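Local coordinates for protein allantoicase (PDB 1O59) that hydrolyses allantoate to (S)-ureidoglycolate and urea, a step of allantoin degradation that lets yeast use purines as a secondary nitrogen source, at residues A[308-316]-A[328-338]. Numbering follows the deposited sequence.
Sequences TWVELVGKS and IRKSIRVSHVK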
loop_
_atom_site.group_PDB
_atom_site.type_symbol
_atom_site.label_atom_id
_atom_site.label_comp_id
_atom_site.label_asym_id
_atom_site.label_seq_id
_atom_site.Cartn_x
_atom_site.Cartn_y
_atom_site.Cartn_z
ATOM N N THR A 308 24.809 1.350 -8.522
ATOM C CA THR A 308 26.036 1.885 -7.899
ATOM C C THR A 308 25.866 2.331 -6.407
ATOM O O THR A 308 25.658 3.520 -6.094
ATOM C CB THR A 308 26.537 3.027 -8.740
ATOM O OG1 THR A 308 27.740 3.551 -8.152
ATOM C CG2 THR A 308 25.461 4.204 -8.787
ATOM N N TRP A 309 25.994 1.359 -5.506
ATOM C CA TRP A 309 25.615 1.540 -4.113
ATOM C C TRP A 309 26.759 1.954 -3.209
ATOM O O TRP A 309 27.808 1.336 -3.222
ATOM C CB TRP A 309 25.011 0.248 -3.576
ATOM C CG TRP A 309 23.656 -0.063 -4.175
ATOM C CD1 TRP A 309 23.408 -0.848 -5.251
ATOM C CD2 TRP A 309 22.379 0.414 -3.729
ATOM N NE1 TRP A 309 22.063 -0.902 -5.504
ATOM C CE2 TRP A 309 21.405 -0.134 -4.586
ATOM C CE3 TRP A 309 21.963 1.256 -2.696
ATOM C CZ2 TRP A 309 20.055 0.119 -4.445
ATOM C CZ3 TRP A 309 20.606 1.517 -2.560
ATOM C CH2 TRP A 309 19.670 0.938 -3.421
ATOM N N VAL A 310 26.516 2.989 -2.413
ATOM C CA VAL A 310 27.474 3.543 -1.458
ATOM C C VAL A 310 26.910 3.425 -0.051
ATOM O O VAL A 310 25.710 3.426 0.131
ATOM C CB VAL A 310 27.792 5.051 -1.763
ATOM C CG1 VAL A 310 28.275 5.210 -3.181
ATOM C CG2 VAL A 310 26.574 5.971 -1.531
ATOM N N GLU A 311 27.780 3.341 0.944
ATOM C CA GLU A 311 27.342 3.111 2.309
ATOM C C GLU A 311 26.774 4.364 2.957
ATOM O O GLU A 311 27.376 5.425 2.848
ATOM C CB GLU A 311 28.520 2.636 3.141
ATOM C CG GLU A 311 28.278 2.587 4.649
ATOM C CD GLU A 311 29.451 1.938 5.368
ATOM O OE1 GLU A 311 29.493 0.681 5.426
ATOM O OE2 GLU A 311 30.339 2.676 5.851
ATOM N N LEU A 312 25.634 4.225 3.644
ATOM C CA LEU A 312 25.099 5.290 4.508
ATOM C C LEU A 312 25.191 4.880 5.967
ATOM O O LEU A 312 25.625 5.658 6.795
ATOM C CB LEU A 312 23.640 5.615 4.167
ATOM C CG LEU A 312 23.332 6.073 2.748
ATOM C CD1 LEU A 312 21.849 6.064 2.549
ATOM C CD2 LEU A 312 23.923 7.423 2.495
ATOM N N VAL A 313 24.749 3.666 6.272
ATOM C CA VAL A 313 25.009 3.042 7.566
ATOM C C VAL A 313 25.792 1.737 7.386
ATOM O O VAL A 313 25.405 0.858 6.624
ATOM C CB VAL A 313 23.718 2.797 8.367
ATOM C CG1 VAL A 313 24.036 2.155 9.704
ATOM C CG2 VAL A 313 22.968 4.111 8.580
ATOM N N GLY A 314 26.936 1.675 8.067
ATOM C CA GLY A 314 27.783 0.503 8.114
ATOM C C GLY A 314 27.230 -0.498 9.089
ATOM O O GLY A 314 26.224 -0.243 9.739
ATOM N N LYS A 315 27.888 -1.654 9.166
ATOM C CA LYS A 315 27.367 -2.806 9.915
ATOM C C LYS A 315 27.122 -2.361 11.344
ATOM O O LYS A 315 28.044 -1.901 12.007
ATOM C CB LYS A 315 28.350 -3.982 9.850
ATOM C CG LYS A 315 27.816 -5.319 10.367
ATOM C CD LYS A 315 28.738 -6.457 9.938
ATOM C CE LYS A 315 28.453 -7.773 10.683
ATOM N NZ LYS A 315 29.701 -8.463 11.212
ATOM N N SER A 316 25.871 -2.478 11.793
ATOM C CA SER A 316 25.434 -1.932 13.067
ATOM C C SER A 316 24.638 -2.980 13.782
ATOM O O SER A 316 23.692 -3.523 13.217
ATOM C CB SER A 316 24.533 -0.712 12.847
ATOM O OG SER A 316 25.269 0.388 12.357
ATOM N N ILE A 328 23.606 10.878 10.237
ATOM C CA ILE A 328 24.381 10.770 9.015
ATOM C C ILE A 328 24.939 12.151 8.705
ATOM O O ILE A 328 26.124 12.294 8.499
ATOM C CB ILE A 328 23.478 10.242 7.826
ATOM C CG1 ILE A 328 22.937 8.863 8.131
ATOM C CG2 ILE A 328 24.264 10.119 6.549
ATOM C CD1 ILE A 328 24.031 7.889 8.608
ATOM N N ARG A 329 24.047 13.139 8.670
ATOM C CA ARG A 329 24.371 14.525 8.406
ATOM C C ARG A 329 25.307 14.666 7.224
ATOM O O ARG A 329 26.362 15.263 7.324
ATOM C CB ARG A 329 24.948 15.159 9.653
ATOM C CG ARG A 329 24.001 15.108 10.821
ATOM C CD ARG A 329 24.213 16.234 11.817
ATOM N NE ARG A 329 23.213 16.176 12.883
ATOM C CZ ARG A 329 23.382 15.582 14.077
ATOM N NH1 ARG A 329 24.545 15.010 14.411
ATOM N NH2 ARG A 329 22.377 15.594 14.963
ATOM N N LYS A 330 24.899 14.096 6.097
ATOM C CA LYS A 330 25.743 14.041 4.913
ATOM C C LYS A 330 25.034 14.643 3.707
ATOM O O LYS A 330 23.922 14.260 3.347
ATOM C CB LYS A 330 26.174 12.584 4.617
ATOM C CG LYS A 330 27.636 12.460 4.063
ATOM C CD LYS A 330 28.073 10.983 3.915
ATOM N N SER A 331 25.700 15.602 3.086
ATOM C CA SER A 331 25.250 16.140 1.823
ATOM C C SER A 331 25.519 15.063 0.798
ATOM O O SER A 331 26.670 14.753 0.496
ATOM C CB SER A 331 25.989 17.430 1.501
ATOM O OG SER A 331 25.983 18.264 2.640
ATOM N N ILE A 332 24.440 14.450 0.329
ATOM C CA ILE A 332 24.518 13.376 -0.638
ATOM C C ILE A 332 23.263 13.315 -1.491
ATOM O O ILE A 332 22.152 13.565 -1.006
ATOM C CB ILE A 332 24.763 12.022 0.071
ATOM C CG1 ILE A 332 25.276 10.990 -0.921
ATOM C CG2 ILE A 332 23.511 11.504 0.784
ATOM C CD1 ILE A 332 26.021 9.921 -0.237
ATOM N N ARG A 333 23.457 12.993 -2.767
ATOM C CA ARG A 333 22.365 12.862 -3.710
ATOM C C ARG A 333 22.079 11.407 -4.013
ATOM O O ARG A 333 22.801 10.769 -4.764
ATOM C CB ARG A 333 22.661 13.623 -4.988
ATOM C CG ARG A 333 22.504 15.144 -4.854
ATOM C CD ARG A 333 23.767 15.882 -4.390
ATOM N NE ARG A 333 23.480 17.227 -3.877
ATOM C CZ ARG A 333 23.161 18.286 -4.629
ATOM N NH1 ARG A 333 23.059 18.172 -5.951
ATOM N NH2 ARG A 333 22.931 19.473 -4.055
ATOM N N VAL A 334 21.013 10.887 -3.409
ATOM C CA VAL A 334 20.607 9.509 -3.633
ATOM C C VAL A 334 19.115 9.462 -3.903
ATOM O O VAL A 334 18.364 10.272 -3.397
ATOM C CB VAL A 334 20.985 8.571 -2.448
ATOM C CG1 VAL A 334 22.511 8.540 -2.248
ATOM C CG2 VAL A 334 20.308 8.970 -1.181
ATOM N N SER A 335 18.720 8.495 -4.716
ATOM C CA SER A 335 17.354 8.317 -5.171
ATOM C C SER A 335 16.697 7.112 -4.524
ATOM O O SER A 335 15.472 7.037 -4.449
ATOM C CB SER A 335 17.367 8.098 -6.687
ATOM O OG SER A 335 18.212 7.008 -7.012
ATOM N N HIS A 336 17.533 6.154 -4.132
ATOM C CA HIS A 336 17.113 4.887 -3.546
ATOM C C HIS A 336 17.967 4.593 -2.340
ATOM O O HIS A 336 19.111 5.059 -2.261
ATOM C CB HIS A 336 17.311 3.766 -4.557
ATOM C CG HIS A 336 16.450 3.903 -5.767
ATOM N ND1 HIS A 336 16.686 4.845 -6.730
ATOM C CD2 HIS A 336 15.320 3.254 -6.138
ATOM C CE1 HIS A 336 15.754 4.754 -7.664
ATOM N NE2 HIS A 336 14.911 3.798 -7.326
ATOM N N VAL A 337 17.399 3.849 -1.392
ATOM C CA VAL A 337 18.162 3.269 -0.296
ATOM C C VAL A 337 17.955 1.752 -0.258
ATOM O O VAL A 337 16.938 1.235 -0.685
ATOM C CB VAL A 337 17.825 3.913 1.085
ATOM C CG1 VAL A 337 18.116 5.401 1.066
ATOM C CG2 VAL A 337 16.374 3.660 1.510
ATOM N N LYS A 338 18.956 1.039 0.235
ATOM C CA LYS A 338 18.871 -0.416 0.392
ATOM C C LYS A 338 19.094 -0.685 1.854
ATOM O O LYS A 338 20.081 -0.260 2.412
ATOM C CB LYS A 338 19.925 -1.133 -0.495
ATOM C CG LYS A 338 19.983 -2.662 -0.361
ATOM C CD LYS A 338 20.699 -3.392 -1.584
ATOM C CE LYS A 338 22.194 -3.179 -1.675
ATOM N NZ LYS A 338 22.708 -3.349 -3.072
#
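The indole of Trp-309 carries Lys-338 over one of its faces, from the aliphatic root of the lysine to its charged end. Lys-338 NZ stands 3.4 Å from the centroid of the five-membered ring and only 12° off its normal, a cation-pi pair, while Lys-338 CB makes a CH-pi contact 3.7 Å from the centroid of the six-membered ring. It is a worked example of a long cationic side chain held by an aromatic face, methylene and charge using different rings of one indole. The lysine's shape allows this: CG starts anti to the backbone N (chi1 177°), and a bend at chi3 (70°) brings NZ back over the pyrrole. In the ring plane, Val-337 CA lies at the edge, and His-336 CB lies 3.9 Å from Trp-309 CH2, approaching obliquely. Trp-309 reaches this position across strand 288-294, which pairs with both strand 309-317 and strand 336-342; its side chain also touches Glu-292 and Cys-294 there. Beyond the indole the packing turns aliphatic and serves the other face of the sheet. Leu-312 CD1 meets Val-337 CG1 at 4.1 Å, the side chains crossing at nearly a right angle, and Val-310 CG2 and Ile-332 CD1 approach tip to tip at 4.2 Å. Ile-328 CD1 lies 3.9 Å from Val-313 CG2, beside the classic bulge of Leu-312 and Val-313 opposite Val-291, joining the five-stranded sheet's edge to the facing sheet of a beta sandwich, consistent with a galactose-binding-domain-like fold. Replacing Trp-309 by alanine would remove the indole and is likely to leave the lysine's ammonium freer to swing. No hydrogen bond joins the two segments, and the ion pair of NZ with Glu-292 is long and weak; the aromatic face probably helps to hold this charge in place.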